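Local atomic coordinates of Cel44C (Paenibacillus polymyxa, PDB entry 2YIH), a protein that hydrolyses beta-1,4-glucans such as xyloglucan and cellulose, this chain being the family 44 glycoside hydrolase part, a TIM barrel with a beta-sheet domain, of a longer protein. Residues 232-235 with 236-240; 246-249 with 250-254. The protein carries 8 engineered substitutions. All blocks are in the same frame, centred on the assembly; numbering follows the deposited sequence.

Contact 1: residues 232-235 with 236-240; sequences VLYG and FGAYK
The exit from strand 227-233 of the TIM barrel into helix 236-241 brings Leu233, Tyr234 and Gly235 against Ala238 and Tyr239 of the first helical turn. Gly235 is the N-cap residue, and its carbonyl oxygen starts the helix by taking two amides. Tyr239 N reaches Gly235 O at 3.1 Å on a nearly straight path (N-H...O angle 163°), whereas Ala238 N, at 2.9 Å from the same oxygen, comes from above the carbonyl plane with a more bent bond. The Tyr239 ring lies with one face over the Gly235 carbonyl carbon, while Leu233 CB meets its edge, 3.9 Å from Tyr239 CD1. Ala238 CB meets both Leu233, the last strand residue (CB at 4.0 Å), and Tyr234 in the loop (CD2 at 3.7 Å). With CG of Tyr234 between its backbone N and carbonyl carbon (chi1 88°), the ring meets Ala238 CB obliquely, and a water joins Tyr234 OH to Gly237 N. That hydroxyl also bonds Gln243, and the side chain touches a bound glucose unit. Tyr239 OH hydrogen-bonds His284 O on strand 280-285. An alanine in place of Tyr239 would probably uncover the Gly235 carbonyl and leave His284 O without its hydroxyl partner. Beyond the turn, Tyr239 packs on strand 280-285 and Leu233 on Phe258 of helix 258-273, while Phe236 meets Phe331 of helix 326-331.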
ATOM      1  N   VAL A 232       0.571  -3.933  10.348  1.00  7.45           N
ATOM      2  CA  VAL A 232       1.005  -2.634   9.776  1.00  7.10           C
ATOM      3  C   VAL A 232       2.518  -2.414  10.048  1.00  7.05           C
ATOM      4  O   VAL A 232       2.954  -1.359  10.565  1.00  6.89           O
ATOM      5  CB  VAL A 232       0.130  -1.427  10.309  1.00  7.29           C
ATOM      6  CG1 VAL A 232       0.203  -0.254   9.339  1.00  7.69           C
ATOM      7  CG2 VAL A 232      -1.370  -1.856  10.468  1.00  7.35           C
ATOM      8  N   LEU A 233       3.311  -3.442   9.782  1.00  7.14           N
ATOM      9  CA  LEU A 233       4.726  -3.429  10.177  1.00  7.63           C
ATOM     10  C   LEU A 233       5.561  -2.499   9.305  1.00  7.66           C
ATOM     11  O   LEU A 233       5.418  -2.488   8.065  1.00  7.55           O
ATOM     12  CB  LEU A 233       5.304  -4.845  10.082  1.00  7.88           C
ATOM     13  CG  LEU A 233       4.612  -5.874  10.980  1.00  8.81           C
ATOM     14  CD1 LEU A 233       5.268  -7.259  10.833  1.00  9.13           C
ATOM     15  CD2 LEU A 233       4.655  -5.466  12.472  1.00  8.89           C
ATOM     16  N   TYR A 234       6.486  -1.755   9.928  1.00  7.82           N
ATOM     17  CA  TYR A 234       7.207  -0.706   9.192  1.00  8.02           C
ATOM     18  C   TYR A 234       8.161  -1.228   8.125  1.00  7.91           C
ATOM     19  O   TYR A 234       8.462  -0.515   7.149  1.00  8.24           O
ATOM     20  CB  TYR A 234       7.970   0.224  10.159  1.00  7.94           C
ATOM     21  CG  TYR A 234       9.366  -0.250  10.500  1.00  8.21           C
ATOM     22  CD1 TYR A 234      10.476   0.099   9.701  1.00  8.54           C
ATOM     23  CD2 TYR A 234       9.587  -1.036  11.627  1.00  8.32           C
ATOM     24  CE1 TYR A 234      11.795  -0.351  10.046  1.00  8.78           C
ATOM     25  CE2 TYR A 234      10.885  -1.482  11.971  1.00  8.60           C
ATOM     26  CZ  TYR A 234      11.973  -1.124  11.174  1.00  8.94           C
ATOM     27  OH  TYR A 234      13.241  -1.572  11.497  1.00  8.85           O
ATOM     28  N   GLY A 235       8.711  -2.429   8.324  1.00  8.02           N
ATOM     29  CA  GLY A 235       9.816  -2.883   7.477  1.00  8.30           C
ATOM     30  C   GLY A 235      10.434  -4.149   8.042  1.00  9.10           C
ATOM     31  O   GLY A 235       9.973  -4.688   9.042  1.00  8.74           O
ATOM     32  N   PHE A 236      11.490  -4.628   7.387  1.00  9.62           N
ATOM     33  CA  PHE A 236      11.973  -5.962   7.629  1.00 10.71           C
ATOM     34  C   PHE A 236      12.381  -6.225   9.090  1.00 10.48           C
ATOM     35  O   PHE A 236      12.145  -7.312   9.612  1.00 10.39           O
ATOM     36  CB  PHE A 236      13.127  -6.291   6.677  1.00 11.90           C
ATOM     37  CG  PHE A 236      13.555  -7.722   6.778  1.00 12.94           C
ATOM     38  CD1 PHE A 236      12.835  -8.709   6.117  1.00 14.14           C
ATOM     39  CD2 PHE A 236      14.509  -8.093   7.704  1.00 13.23           C
ATOM     40  CE1 PHE A 236      13.170 -10.069   6.290  1.00 15.13           C
ATOM     41  CE2 PHE A 236      14.820  -9.430   7.895  1.00 14.65           C
ATOM     42  CZ  PHE A 236      14.133 -10.404   7.221  1.00 14.36           C
ATOM     43  N   GLY A 237      12.955  -5.234   9.768  1.00 10.09           N
ATOM     44  CA  GLY A 237      13.340  -5.468  11.166  1.00 10.25           C
ATOM     45  C   GLY A 237      12.148  -5.823  12.059  1.00 10.07           C
ATOM     46  O   GLY A 237      12.283  -6.587  13.022  1.00 11.02           O
ATOM     47  N   ALA A 238      10.975  -5.280  11.740  1.00  9.35           N
ATOM     48  CA  ALA A 238       9.758  -5.627  12.440  1.00  9.41           C
ATOM     49  C   ALA A 238       9.218  -6.985  11.961  1.00  9.52           C
ATOM     50  O   ALA A 238       8.709  -7.767  12.770  1.00  9.71           O
ATOM     51  CB  ALA A 238       8.688  -4.529  12.229  1.00  9.88           C
ATOM     52  N   TYR A 239       9.282  -7.257  10.654  1.00  9.42           N
ATOM     53  CA  TYR A 239       8.891  -8.599  10.157  1.00  9.52           C
ATOM     54  C   TYR A 239       9.698  -9.689  10.895  1.00  9.88           C
ATOM     55  O   TYR A 239       9.153 -10.727  11.269  1.00  9.47           O
ATOM     56  CB  TYR A 239       9.215  -8.786   8.672  1.00  9.98           C
ATOM     57  CG  TYR A 239       8.639  -7.846   7.615  1.00  9.80           C
ATOM     58  CD1 TYR A 239       7.966  -6.650   7.929  1.00 10.04           C
ATOM     59  CD2 TYR A 239       8.880  -8.136   6.269  1.00 10.11           C
ATOM     60  CE1 TYR A 239       7.544  -5.775   6.900  1.00  9.81           C
ATOM     61  CE2 TYR A 239       8.459  -7.309   5.259  1.00 10.25           C
ATOM     62  CZ  TYR A 239       7.863  -6.090   5.570  1.00  9.80           C
ATOM     63  OH  TYR A 239       7.464  -5.310   4.502  1.00  9.69           O
ATOM     64  N   LYS A 240      10.982  -9.417  11.129  1.00 10.81           N
ATOM     65  CA  LYS A 240      11.914 -10.436  11.648  1.00 11.29           C
ATOM     66  C   LYS A 240      11.631 -10.779  13.126  1.00 11.46           C
ATOM     67  O   LYS A 240      11.415 -11.932  13.461  1.00 11.45           O
ATOM     68  CB  LYS A 240      13.356  -9.953  11.490  1.00 11.82           C
ATOM     69  CG  LYS A 240      14.407 -11.047  11.833  1.00 12.28           C
ATOM     70  CD  LYS A 240      14.100 -12.342  11.115  0.50 12.15           C
ATOM     71  CE  LYS A 240      15.311 -13.262  11.107  0.20 12.07           C
ATOM     72  NZ  LYS A 240      15.449 -13.947  12.411  0.40 12.51           N
TER
HETATM   73  O   HOH W   1      13.893  -2.749   9.019  1.00 11.17           O

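Contact 2: residues 246-249 with 250-254; sequences PDWD and SVKGN
One face of the Trp248 indole carries Lys252 CB, which lies 3.7 Å from the centroid of the six-membered ring and 21° off its normal, a CH-pi contact within the short surface helix 248-251 and its exit. Val251 CG2 approaches the same indole obliquely, 3.9 Å from Trp248 CE3, and Phe258 and Tyr261 of helix 258-273 also touch the tryptophan. CG of Trp248 lies anti to the backbone N (chi1 179°), on the carbonyl side, and the indole extends from there toward Lys252, which crosses it at about a right angle. Beyond its CG the lysine runs extended past the ring, beside Asp249 and pointing the same way, to a salt bridge on the exposed side. The backbone bonds are mixed: Val251 N bonds Trp248 O, three residues back, at 3.1 Å, while its bond to Asp247 O and that of Lys252 N to Trp248 O are weak. Asp247, the N-cap residue, spends its carboxylate elsewhere, on the amides of Ala205 and Lys206. Past the helix, Gly253 turns with positive phi, and a water links its amide to Asp249 O. In the salt bridge, Lys252 NZ meets Asp249 OD1 at 2.9 Å from above the carboxylate plane, 51° out of it.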
ATOM      1  N   PRO A 246      11.174  -7.042  23.467  1.00 14.18           N
ATOM      2  CA  PRO A 246      11.792  -7.558  24.707  1.00 14.81           C
ATOM      3  C   PRO A 246      11.427  -8.996  25.056  1.00 14.94           C
ATOM      4  O   PRO A 246      12.250  -9.700  25.664  1.00 16.26           O
ATOM      5  CB  PRO A 246      11.289  -6.594  25.792  1.00 15.27           C
ATOM      6  CG  PRO A 246      10.210  -5.750  25.132  1.00 16.11           C
ATOM      7  CD  PRO A 246      10.578  -5.712  23.680  1.00 15.27           C
ATOM      8  N   ASP A 247      10.230  -9.438  24.679  1.00 13.82           N
ATOM      9  CA  ASP A 247       9.802 -10.809  24.895  1.00 14.09           C
ATOM     10  C   ASP A 247      10.039 -11.790  23.749  1.00 14.79           C
ATOM     11  O   ASP A 247       9.607 -12.939  23.827  1.00 15.38           O
ATOM     12  CB  ASP A 247       8.346 -10.862  25.391  1.00 14.44           C
ATOM     13  CG  ASP A 247       7.359 -10.310  24.372  1.00 13.70           C
ATOM     14  OD1 ASP A 247       7.819  -9.671  23.383  1.00 13.31           O
ATOM     15  OD2 ASP A 247       6.150 -10.592  24.523  1.00 13.81           O
ATOM     16  N   TRP A 248      10.727 -11.368  22.688  1.00 14.32           N
ATOM     17  CA  TRP A 248      10.840 -12.223  21.499  1.00 15.25           C
ATOM     18  C   TRP A 248      11.484 -13.586  21.821  1.00 17.07           C
ATOM     19  O   TRP A 248      10.984 -14.631  21.392  1.00 17.86           O
ATOM     20  CB  TRP A 248      11.639 -11.543  20.363  1.00 14.31           C
ATOM     21  CG  TRP A 248      11.766 -12.444  19.133  1.00 14.94           C
ATOM     22  CD1 TRP A 248      12.919 -12.881  18.547  1.00 15.56           C
ATOM     23  CD2 TRP A 248      10.689 -12.994  18.357  1.00 14.90           C
ATOM     24  NE1 TRP A 248      12.628 -13.690  17.468  1.00 15.51           N
ATOM     25  CE2 TRP A 248      11.268 -13.749  17.313  1.00 15.51           C
ATOM     26  CE3 TRP A 248       9.293 -12.911  18.441  1.00 15.00           C
ATOM     27  CZ2 TRP A 248      10.497 -14.465  16.379  1.00 15.51           C
ATOM     28  CZ3 TRP A 248       8.520 -13.620  17.514  1.00 15.45           C
ATOM     29  CH2 TRP A 248       9.130 -14.396  16.505  1.00 15.92           C
ATOM     30  N   ASP A 249      12.593 -13.577  22.556  1.00 18.08           N
ATOM     31  CA  ASP A 249      13.262 -14.854  22.875  1.00 20.67           C
ATOM     32  C   ASP A 249      12.344 -15.814  23.623  1.00 21.08           C
ATOM     33  O   ASP A 249      12.381 -17.030  23.378  1.00 21.57           O
ATOM     34  CB  ASP A 249      14.558 -14.610  23.658  1.00 23.65           C
ATOM     35  CG  ASP A 249      15.688 -14.172  22.764  1.00 25.99           C
ATOM     36  OD1 ASP A 249      15.557 -14.309  21.531  1.00 28.09           O
ATOM     37  OD2 ASP A 249      16.674 -13.614  23.285  1.00 28.59           O
ATOM     38  N   SER A 250      11.488 -15.261  24.479  1.00 20.26           N
ATOM     39  CA  SER A 250      10.557 -16.068  25.261  0.50 20.99           C
ATOM     40  C   SER A 250       9.393 -16.657  24.458  1.00 21.98           C
ATOM     41  O   SER A 250       8.804 -17.673  24.863  1.00 23.06           O
ATOM     42  CB  SER A 250      10.041 -15.285  26.476  0.50 21.35           C
ATOM     43  OG  SER A 250       8.952 -14.439  26.145  0.50 22.18           O
ATOM     44  N   VAL A 251       9.019 -16.013  23.354  1.00 20.36           N
ATOM     45  CA  VAL A 251       7.848 -16.473  22.599  1.00 20.46           C
ATOM     46  C   VAL A 251       8.166 -17.074  21.230  1.00 20.28           C
ATOM     47  O   VAL A 251       7.291 -17.699  20.617  1.00 22.71           O
ATOM     48  CB  VAL A 251       6.774 -15.349  22.420  1.00 20.78           C
ATOM     49  CG1 VAL A 251       6.340 -14.775  23.789  1.00 21.10           C
ATOM     50  CG2 VAL A 251       7.309 -14.263  21.494  1.00 19.83           C
ATOM     51  N   LYS A 252       9.400 -16.930  20.752  1.00 18.87           N
ATOM     52  CA  LYS A 252       9.698 -17.268  19.363  1.00 20.29           C
ATOM     53  C   LYS A 252       9.541 -18.764  19.076  1.00 20.88           C
ATOM     54  O   LYS A 252       9.311 -19.159  17.935  1.00 19.66           O
ATOM     55  CB  LYS A 252      11.092 -16.816  18.973  1.00 20.77           C
ATOM     56  CG  LYS A 252      12.216 -17.516  19.712  1.00 23.27           C
ATOM     57  CD  LYS A 252      13.528 -16.829  19.426  1.00 25.27           C
ATOM     58  CE  LYS A 252      14.662 -17.518  20.175  1.00 28.31           C
ATOM     59  NZ  LYS A 252      15.909 -16.738  20.020  1.00 31.21           N
ATOM     60  N   GLY A 253       9.689 -19.589  20.111  1.00 21.11           N
ATOM     61  CA  GLY A 253       9.580 -21.049  19.929  1.00 22.92           C
ATOM     62  C   GLY A 253      10.291 -21.498  18.671  1.00 22.59           C
ATOM     63  O   GLY A 253      11.464 -21.205  18.490  1.00 22.68           O
ATOM     64  N   ASN A 254       9.553 -22.150  17.768  1.00 24.94           N
ATOM     65  CA  ASN A 254      10.108 -22.624  16.505  1.00 26.58           C
ATOM     66  C   ASN A 254       9.644 -21.782  15.312  1.00 26.64           C
ATOM     67  O   ASN A 254       9.482 -22.305  14.216  1.00 27.74           O
ATOM     68  CB  ASN A 254       9.725 -24.103  16.261  1.00 27.51           C
ATOM     69  CG  ASN A 254      10.303 -25.037  17.305  0.50 26.97           C
ATOM     70  OD1 ASN A 254      11.476 -24.935  17.658  0.50 28.25           O
ATOM     71  ND2 ASN A 254       9.468 -25.925  17.837  0.50 27.07           N
TER
HETATM   72  O   HOH W   2      12.545 -12.700  25.812  1.00 25.93           O
HETATM   73  O   HOH W   3      10.896 -19.409  22.719  1.00 26.47           O

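In the fold
Contact 1 comes first along the chain and contact 2 follows it in series, with centres about 16 Å apart on the same side of the chain's centre. Both belong to the segment running from barrel strand 227-233 to helix 258-273, through the consecutive helices 236-241 and 248-251. They touch directly where Lys240 O packs 4.0 Å from Trp248 CZ2, and both lean on helix 258-273. Burial separates them: all the touching residues of contact 1, about 14 Å from the chain centre, are buried and include glycan-pocket residue Tyr234, whereas contact 2 lies at the surface, about 29 Å out. Together they form part of the beta-alpha loop after the fifth barrel strand, which runs from the glycan pocket out to the protein surface before helix 258-273.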